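Glycosyl hydrolase (Bacteroides ovatus, PDB 3QC2) is a glycosyl hydrolase that probably folds as a five-bladed beta-propeller. Local coordinates at residues W14-F19 against G260-Y265; S30-T35 against F97-T102; T223-V226 against L232-L235. All coordinates share one frame; numbering follows the deposited sequence.

Contact 1. Residues W14-F19 against G260-Y265; sequences WAFGGF and GIVLLY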
loop_
_atom_site.group_PDB
_atom_site.type_symbol
_atom_site.label_atom_id
_atom_site.label_comp_id
_atom_site.label_asym_id
_atom_site.label_seq_id
_atom_site.Cartn_x
_atom_site.Cartn_y
_atom_site.Cartn_z
ATOM N N TRP A 14 1.699 0.543 -21.760
ATOM C CA TRP A 14 1.832 -0.518 -20.716
ATOM C C TRP A 14 1.270 -0.112 -19.336
ATOM O O TRP A 14 0.947 -0.965 -18.519
ATOM C CB TRP A 14 3.298 -0.956 -20.568
ATOM C CG TRP A 14 4.244 0.160 -20.212
ATOM C CD1 TRP A 14 5.040 0.872 -21.074
ATOM C CD2 TRP A 14 4.496 0.689 -18.907
ATOM N NE1 TRP A 14 5.769 1.812 -20.378
ATOM C CE2 TRP A 14 5.452 1.719 -19.048
ATOM C CE3 TRP A 14 4.016 0.390 -17.633
ATOM C CZ2 TRP A 14 5.926 2.445 -17.964
ATOM C CZ3 TRP A 14 4.483 1.115 -16.564
ATOM C CH2 TRP A 14 5.428 2.132 -16.732
ATOM N N ALA A 15 1.160 1.192 -19.092
ATOM C CA ALA A 15 0.708 1.712 -17.791
ATOM C C ALA A 15 -0.816 1.686 -17.602
ATOM O O ALA A 15 -1.564 1.691 -18.558
ATOM C CB ALA A 15 1.236 3.152 -17.595
ATOM N N PHE A 16 -1.240 1.647 -16.335
ATOM C CA PHE A 16 -2.654 1.711 -15.962
ATOM C C PHE A 16 -3.023 3.176 -15.835
ATOM O O PHE A 16 -2.240 3.971 -15.289
ATOM C CB PHE A 16 -2.904 1.036 -14.596
ATOM C CG PHE A 16 -2.772 -0.468 -14.613
ATOM C CD1 PHE A 16 -1.520 -1.073 -14.609
ATOM C CD2 PHE A 16 -3.903 -1.280 -14.606
ATOM C CE1 PHE A 16 -1.396 -2.465 -14.617
ATOM C CE2 PHE A 16 -3.785 -2.669 -14.609
ATOM C CZ PHE A 16 -2.531 -3.260 -14.615
ATOM N N GLY A 17 -4.202 3.545 -16.316
ATOM C CA GLY A 17 -4.670 4.922 -16.190
ATOM C C GLY A 17 -5.379 5.458 -17.416
ATOM O O GLY A 17 -5.303 4.871 -18.484
ATOM N N GLY A 18 -6.053 6.599 -17.276
ATOM C CA GLY A 18 -6.111 7.360 -16.014
ATOM C C GLY A 18 -7.160 6.870 -15.018
ATOM O O GLY A 18 -8.136 6.235 -15.393
ATOM N N PHE A 19 -6.921 7.177 -13.739
ATOM C CA PHE A 19 -7.829 6.845 -12.651
ATOM C C PHE A 19 -8.626 8.095 -12.341
ATOM O O PHE A 19 -8.100 9.066 -11.801
ATOM C CB PHE A 19 -7.055 6.386 -11.430
ATOM C CG PHE A 19 -6.380 5.057 -11.609
ATOM C CD1 PHE A 19 -5.200 4.955 -12.316
ATOM C CD2 PHE A 19 -6.928 3.910 -11.062
ATOM C CE1 PHE A 19 -4.568 3.720 -12.477
ATOM C CE2 PHE A 19 -6.303 2.680 -11.217
ATOM C CZ PHE A 19 -5.121 2.591 -11.927
ATOM N N GLY A 260 4.386 -6.893 -19.580
ATOM C CA GLY A 260 5.385 -6.964 -18.476
ATOM C C GLY A 260 4.748 -6.821 -17.085
ATOM O O GLY A 260 3.518 -6.713 -16.956
ATOM N N ILE A 261 5.589 -6.823 -16.049
ATOM C CA ILE A 261 5.126 -6.690 -14.661
ATOM C C ILE A 261 5.121 -5.215 -14.271
ATOM O O ILE A 261 6.163 -4.545 -14.326
ATOM C CB ILE A 261 6.030 -7.466 -13.682
ATOM C CG1 ILE A 261 6.028 -8.959 -14.016
ATOM C CG2 ILE A 261 5.581 -7.247 -12.252
ATOM C CD1 ILE A 261 7.036 -9.764 -13.215
ATOM N N VAL A 262 3.955 -4.712 -13.866
ATOM C CA VAL A 262 3.819 -3.323 -13.481
ATOM C C VAL A 262 3.721 -3.148 -11.966
ATOM O O VAL A 262 2.862 -3.749 -11.311
ATOM C CB VAL A 262 2.580 -2.692 -14.105
ATOM C CG1 VAL A 262 2.460 -1.230 -13.667
ATOM C CG2 VAL A 262 2.628 -2.798 -15.608
ATOM N N LEU A 263 4.614 -2.331 -11.416
ATOM C CA LEU A 263 4.595 -1.976 -9.985
ATOM C C LEU A 263 4.142 -0.520 -9.887
ATOM O O LEU A 263 4.810 0.376 -10.409
ATOM C CB LEU A 263 5.985 -2.111 -9.373
ATOM C CG LEU A 263 6.185 -1.689 -7.894
ATOM C CD1 LEU A 263 5.418 -2.604 -6.919
ATOM C CD2 LEU A 263 7.645 -1.693 -7.568
ATOM N N LEU A 264 2.996 -0.288 -9.253
ATOM C CA LEU A 264 2.512 1.071 -9.044
ATOM C C LEU A 264 3.092 1.441 -7.718
ATOM O O LEU A 264 2.964 0.685 -6.763
ATOM C CB LEU A 264 0.992 1.147 -9.039
ATOM C CG LEU A 264 0.327 0.658 -10.342
ATOM C CD1 LEU A 264 0.297 -0.853 -10.392
ATOM C CD2 LEU A 264 -1.078 1.214 -10.476
ATOM N N TYR A 265 3.763 2.595 -7.649
ATOM C CA TYR A 265 4.463 2.982 -6.430
ATOM C C TYR A 265 4.283 4.458 -6.060
ATOM O O TYR A 265 3.697 5.244 -6.815
ATOM C CB TYR A 265 5.962 2.631 -6.573
ATOM C CG TYR A 265 6.734 3.492 -7.569
ATOM C CD1 TYR A 265 6.723 3.207 -8.914
ATOM C CD2 TYR A 265 7.483 4.563 -7.134
ATOM C CE1 TYR A 265 7.447 3.987 -9.825
ATOM C CE2 TYR A 265 8.193 5.341 -8.002
ATOM C CZ TYR A 265 8.177 5.056 -9.359
ATOM O OH TYR A 265 8.893 5.848 -10.226
#

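Contact 2. Residues S30-T35 against F97-T102; sequences SPIENT and FQREKT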
loop_
_atom_site.group_PDB
_atom_site.type_symbol
_atom_site.label_atom_id
_atom_site.label_comp_id
_atom_site.label_asym_id
_atom_site.label_seq_id
_atom_site.Cartn_x
_atom_site.Cartn_y
_atom_site.Cartn_z
ATOM N N SER A 30 -13.592 8.485 6.326
ATOM C CA SER A 30 -13.038 9.554 7.135
ATOM C C SER A 30 -13.081 9.170 8.607
ATOM O O SER A 30 -13.805 8.228 8.991
ATOM C CB SER A 30 -13.832 10.841 6.918
ATOM O OG SER A 30 -13.750 11.253 5.581
ATOM N N PRO A 31 -12.307 9.891 9.454
ATOM C CA PRO A 31 -12.316 9.600 10.894
ATOM C C PRO A 31 -13.706 9.765 11.554
ATOM O O PRO A 31 -14.478 10.656 11.168
ATOM C CB PRO A 31 -11.334 10.631 11.470
ATOM C CG PRO A 31 -10.478 11.036 10.338
ATOM C CD PRO A 31 -11.292 10.907 9.102
ATOM N N ILE A 32 -13.994 8.894 12.533
ATOM C CA ILE A 32 -15.243 8.903 13.295
ATOM C C ILE A 32 -14.895 9.075 14.769
ATOM O O ILE A 32 -14.067 8.329 15.321
ATOM C CB ILE A 32 -16.049 7.578 13.117
ATOM C CG1 ILE A 32 -16.477 7.392 11.661
ATOM C CG2 ILE A 32 -17.276 7.578 13.988
ATOM C CD1 ILE A 32 -17.393 6.184 11.445
ATOM N N GLU A 33 -15.546 10.037 15.406
ATOM C CA GLU A 33 -15.300 10.385 16.809
ATOM C C GLU A 33 -15.925 9.366 17.818
ATOM O O GLU A 33 -15.260 8.901 18.748
ATOM C CB GLU A 33 -15.890 11.792 17.061
ATOM C CG GLU A 33 -15.620 12.416 18.431
ATOM C CD GLU A 33 -14.175 12.909 18.605
ATOM O OE1 GLU A 33 -13.461 13.080 17.582
ATOM O OE2 GLU A 33 -13.770 13.146 19.775
ATOM N N ASN A 34 -17.200 9.043 17.593
ATOM C CA ASN A 34 -18.029 8.181 18.514
ATOM C C ASN A 34 -17.724 6.676 18.658
ATOM O O ASN A 34 -18.065 6.084 19.688
ATOM C CB ASN A 34 -19.537 8.333 18.157
ATOM C CG ASN A 34 -19.824 8.182 16.607
ATOM O OD1 ASN A 34 -19.422 9.044 15.792
ATOM N ND2 ASN A 34 -20.545 7.120 16.233
ATOM N N THR A 35 -17.102 6.058 17.660
ATOM C CA THR A 35 -16.848 4.595 17.712
ATOM C C THR A 35 -15.750 4.213 18.730
ATOM O O THR A 35 -14.630 4.689 18.648
ATOM C CB THR A 35 -16.496 4.061 16.350
ATOM O OG1 THR A 35 -15.341 4.750 15.858
ATOM C CG2 THR A 35 -17.688 4.261 15.370
ATOM N N PHE A 97 -18.858 2.596 1.130
ATOM C CA PHE A 97 -18.448 1.544 2.060
ATOM C C PHE A 97 -19.266 1.459 3.337
ATOM O O PHE A 97 -19.796 2.464 3.830
ATOM C CB PHE A 97 -16.963 1.711 2.391
ATOM C CG PHE A 97 -16.071 1.337 1.270
ATOM C CD1 PHE A 97 -15.873 2.211 0.194
ATOM C CD2 PHE A 97 -15.448 0.100 1.251
ATOM C CE1 PHE A 97 -15.055 1.858 -0.865
ATOM C CE2 PHE A 97 -14.629 -0.263 0.198
ATOM C CZ PHE A 97 -14.425 0.623 -0.866
ATOM N N GLN A 98 -19.354 0.223 3.853
ATOM C CA GLN A 98 -20.082 -0.112 5.073
ATOM C C GLN A 98 -19.049 -0.608 6.102
ATOM O O GLN A 98 -18.541 -1.729 6.008
ATOM C CB GLN A 98 -21.114 -1.184 4.768
ATOM C CG GLN A 98 -22.092 -0.781 3.641
ATOM C CD GLN A 98 -23.100 -1.856 3.301
ATOM O OE1 GLN A 98 -23.894 -2.270 4.139
ATOM N NE2 GLN A 98 -23.100 -2.285 2.042
ATOM N N ARG A 99 -18.764 0.231 7.081
ATOM C CA ARG A 99 -17.705 -0.037 8.065
ATOM C C ARG A 99 -18.168 -0.706 9.324
ATOM O O ARG A 99 -19.297 -0.516 9.759
ATOM C CB ARG A 99 -17.062 1.297 8.448
ATOM C CG ARG A 99 -16.487 2.059 7.259
ATOM C CD ARG A 99 -16.348 3.544 7.539
ATOM N NE ARG A 99 -15.434 3.859 8.642
ATOM C CZ ARG A 99 -15.040 5.099 8.968
ATOM N NH1 ARG A 99 -15.477 6.151 8.272
ATOM N NH2 ARG A 99 -14.204 5.287 9.980
ATOM N N GLU A 100 -17.283 -1.503 9.920
ATOM C CA GLU A 100 -17.559 -2.109 11.225
ATOM C C GLU A 100 -17.126 -1.075 12.235
ATOM O O GLU A 100 -16.233 -0.269 11.960
ATOM C CB GLU A 100 -16.791 -3.414 11.431
ATOM C CG GLU A 100 -17.162 -4.550 10.463
ATOM C CD GLU A 100 -18.610 -5.073 10.625
ATOM O OE1 GLU A 100 -19.283 -4.748 11.651
ATOM O OE2 GLU A 100 -19.066 -5.831 9.723
ATOM N N LYS A 101 -17.745 -1.091 13.402
ATOM C CA LYS A 101 -17.448 -0.105 14.442
ATOM C C LYS A 101 -16.256 -0.462 15.340
ATOM O O LYS A 101 -15.895 0.317 16.227
ATOM C CB LYS A 101 -18.685 0.157 15.280
ATOM C CG LYS A 101 -19.813 0.850 14.490
ATOM C CD LYS A 101 -20.962 1.241 15.414
ATOM C CE LYS A 101 -21.983 2.089 14.701
ATOM N NZ LYS A 101 -23.016 2.576 15.666
ATOM N N THR A 102 -15.641 -1.616 15.100
ATOM C CA THR A 102 -14.474 -2.047 15.868
ATOM C C THR A 102 -13.385 -2.555 14.889
ATOM O O THR A 102 -13.710 -3.066 13.819
ATOM C CB THR A 102 -14.849 -3.142 16.887
ATOM O OG1 THR A 102 -15.332 -4.298 16.203
ATOM C CG2 THR A 102 -15.945 -2.635 17.861
#

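Contact 3. Residues T223-V226 against L232-L235; sequences TPIV and LKKL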
loop_
_atom_site.group_PDB
_atom_site.type_symbol
_atom_site.label_atom_id
_atom_site.label_comp_id
_atom_site.label_asym_id
_atom_site.label_seq_id
_atom_site.Cartn_x
_atom_site.Cartn_y
_atom_site.Cartn_z
ATOM N N THR A 223 12.551 -14.495 1.664
ATOM C CA THR A 223 13.999 -14.389 1.550
ATOM C C THR A 223 14.329 -13.225 0.598
ATOM O O THR A 223 14.002 -13.286 -0.586
ATOM C CB THR A 223 14.606 -15.698 0.993
ATOM O OG1 THR A 223 14.196 -16.803 1.807
ATOM C CG2 THR A 223 16.132 -15.623 0.960
ATOM N N PRO A 224 14.969 -12.154 1.119
ATOM C CA PRO A 224 15.298 -11.020 0.241
ATOM C C PRO A 224 16.293 -11.396 -0.840
ATOM O O PRO A 224 17.141 -12.266 -0.625
ATOM C CB PRO A 224 15.939 -9.986 1.202
ATOM C CG PRO A 224 15.677 -10.471 2.557
ATOM C CD PRO A 224 15.469 -11.947 2.488
ATOM N N ILE A 225 16.176 -10.762 -2.004
ATOM C CA ILE A 225 17.102 -10.995 -3.107
ATOM C C ILE A 225 18.342 -10.223 -2.764
ATOM O O ILE A 225 18.282 -9.025 -2.472
ATOM C CB ILE A 225 16.499 -10.573 -4.451
ATOM C CG1 ILE A 225 15.323 -11.509 -4.777
ATOM C CG2 ILE A 225 17.549 -10.635 -5.568
ATOM C CD1 ILE A 225 14.649 -11.228 -6.080
ATOM N N VAL A 226 19.469 -10.907 -2.770
ATOM C CA VAL A 226 20.712 -10.298 -2.348
ATOM C C VAL A 226 21.815 -10.372 -3.392
ATOM O O VAL A 226 21.764 -11.170 -4.315
ATOM C CB VAL A 226 21.211 -10.951 -1.007
ATOM C CG1 VAL A 226 20.183 -10.742 0.093
ATOM C CG2 VAL A 226 21.490 -12.441 -1.195
ATOM N N LEU A 232 21.476 -6.168 0.205
ATOM C CA LEU A 232 20.170 -6.187 -0.441
ATOM C C LEU A 232 20.290 -5.605 -1.836
ATOM O O LEU A 232 20.843 -4.517 -2.018
ATOM C CB LEU A 232 19.156 -5.384 0.362
ATOM C CG LEU A 232 18.757 -5.925 1.736
ATOM C CD1 LEU A 232 17.938 -4.874 2.517
ATOM C CD2 LEU A 232 17.971 -7.231 1.596
ATOM N N LYS A 233 19.757 -6.326 -2.816
ATOM C CA LYS A 233 19.828 -5.923 -4.214
ATOM C C LYS A 233 18.807 -4.830 -4.539
ATOM O O LYS A 233 17.612 -5.054 -4.473
ATOM C CB LYS A 233 19.602 -7.147 -5.102
ATOM C CG LYS A 233 19.837 -6.938 -6.588
ATOM C CD LYS A 233 19.771 -8.305 -7.337
ATOM C CE LYS A 233 20.255 -8.190 -8.779
ATOM N NZ LYS A 233 20.372 -9.517 -9.452
ATOM N N LYS A 234 19.307 -3.647 -4.893
ATOM C CA LYS A 234 18.463 -2.519 -5.250
ATOM C C LYS A 234 18.032 -2.636 -6.724
ATOM O O LYS A 234 18.886 -2.611 -7.623
ATOM C CB LYS A 234 19.233 -1.206 -5.031
ATOM C CG LYS A 234 19.741 -1.005 -3.591
ATOM C CD LYS A 234 20.685 0.194 -3.471
ATOM C CE LYS A 234 21.272 0.326 -2.016
ATOM N N LEU A 235 16.717 -2.789 -6.965
ATOM C CA LEU A 235 16.161 -2.868 -8.339
ATOM C C LEU A 235 16.162 -1.476 -8.982
ATOM O O LEU A 235 16.612 -1.310 -10.106
ATOM C CB LEU A 235 14.772 -3.501 -8.329
ATOM C CG LEU A 235 14.768 -5.047 -8.281
ATOM C CD1 LEU A 235 15.880 -5.610 -7.436
ATOM C CD2 LEU A 235 13.408 -5.571 -7.836
HETATM O O HOH W 1 16.313 -7.072 -3.188
HETATM O O HOH W 2 21.436 -11.298 -7.147
#

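Contact 1. Residues W14-F19 against G260-Y265
Val262 meets Trp14 and Phe16 with its two branches, a small example of how a beta-branched residue on a strand can serve two aromatic rings at once. The contact is one of van der Waals packing, and no hydrogen bond crosses between the segments. With CG1 anti to the backbone N (chi1 179°), CG2 is turned toward Trp14, where it lies at the edge of the indole, 4.0 Å from CE3. The same methyl also touches the main chain, 3.8 Å from Trp14 O. On the Phe16 side the ring again offers its edge: Phe16 CE1 stands 4.0 Å from Val262 CB, and Phe16 CD1 is 4.1 Å from Val262 CG1. Neither aromatic thus lays its face on the valine. A looser approach follows further along, where Phe19 CZ comes to 4.5 Å from Leu264 CD2.

Polar bonds run to neighbours instead. Phe16 O accepts from the side-chain amide of Gln287, and the main chain of Val262 pairs with Ile255, so the main chain on each side has its own hydrogen bonds.

The apolar packing continues outward, Val262 also touching Gln287 and Leu289 of strand 283-290, and Phe16 meeting Trp336 edge-to-face. The irregular N-terminal segment therefore lies between the sheet containing strand 260-268 and the residues of strands 324-332 and 335-342, a non-regular segment packed between two groups of strands, consistent with the blades of a five-bladed beta-propeller.

Contact 2. Residues S30-T35 against F97-T102
Arg99 reaching for the main-chain oxygen of Ser30 makes this a polar surface contact, with an arginine at the outer edge of a four-stranded antiparallel sheet holding the loop that precedes strand 37-39. Both terminal nitrogens turn to the one carbonyl. Arg99 NH1 donates to Ser30 O at 2.8 Å, with an N-H...O angle of 149°, and the nitrogen lies in the carbonyl plane. The bond from Arg99 NH2 to Ser30 O, 3.1 Å long, is bent to 132° and weak. A bend at chi3 (62°) in an otherwise extended chain brings the guanidinium edge round to the carbonyl.

Ile32 covers a face of the same group. The two side chains approach from opposite directions, and Ile32 CD1 lies over the guanidinium toward its rim, 3.6 Å from Arg99 CZ. Its CG1 is 3.5 Å from Arg99 NH2. One planar cation is thus used twice, its edge for hydrogen bonding and its face for an aliphatic cover.

Strand 98-99 is the outermost strand of the sheet begun by strand 52-61, consistent with the outermost strand of a propeller blade. Here Glu49 ties the pieces together: one carboxylate oxygen forms a salt bridge with Arg99 NH2, while the other is hydrogen-bonded to Thr35 OG1. Arg99 NE is bonded to Tyr69 OH, which further restricts rotation of the guanidinium.

Thr35 extends the contact toward Lys101, their side chains crossing at about a right angle. Thr35 CG2 is 4.1 Å from Lys101 CG, and Thr35 CB sits 3.8 Å from Lys101 O, a carbonyl whose hydrogen bond comes from Trp48 NE1.

Contact 3. Residues T223-V226 against L232-L235
Lys233 N donates to Ile225 O at 3.1 Å in a nearly straight bond, 170° at the hydrogen, although the donor is tilted 22° from the carbonyl plane. This bond belongs to a single beta bridge that pairs Val226 with Leu232. Two main side-chain pairs accompany the backbone bond. Leu232 CD2 presses on the proline ring, 3.4 Å from Pro224 CB, closer than usual carbon packing, and reaches the valine more loosely. Ile225 and Lys233 form the other pair: Ile225 CG2 touches the aliphatic part of the lysine, 3.7 Å from its CD. Lys233 has CG anti to its own N (chi1 -172°) and is extended beyond, so that its methylenes pass the isoleucine on the way to the ammonium end.

Two waters add to this first shell. One lies between the carbonyls of Ile225 and Lys233, 2.9 Å from Ile225 O and 2.7 Å from Lys233 O, so Ile225 O has the Lys233 amide and this water as partners. The other donates to Val226 O and accepts from Lys233 NZ, 3.1 Å away, linking the lysine ammonium to the main chain through one water.

The chain turns back on itself through the five residues 227-231. Strand 222-224 is an edge strand, antiparallel to strand 212-216, in a curled sheet consistent with propeller blades. Ile225 pairs with the backbone of Ala213 in strand 212-216, while Leu235 bonds to Val211, the residue before that strand. Further out, Leu232 touches Trp206 and Phe174, while Pro224 rests on Phe166 and Ala169.

Contacts 1 and 3 belong to the same curled sheet: their centres are 22 Å apart and their nearest atoms about 7 Å. They do not touch, but Val211 relates them, since it meets the side chain of Leu263 and bonds to the backbone of Leu235. Contact 2 lies across the chain's centre from both, with centres 31 Å from contact 1 and 39 Å from contact 3. Contact 1 joins segments 241 residues apart, and the chain between them makes both other contacts, contact 2 first. Of the three, contact 1 is buried and has a ligand beside it, a PEG molecule about 4 Å from the Phe16 side chain, probably from the crystallisation liquor.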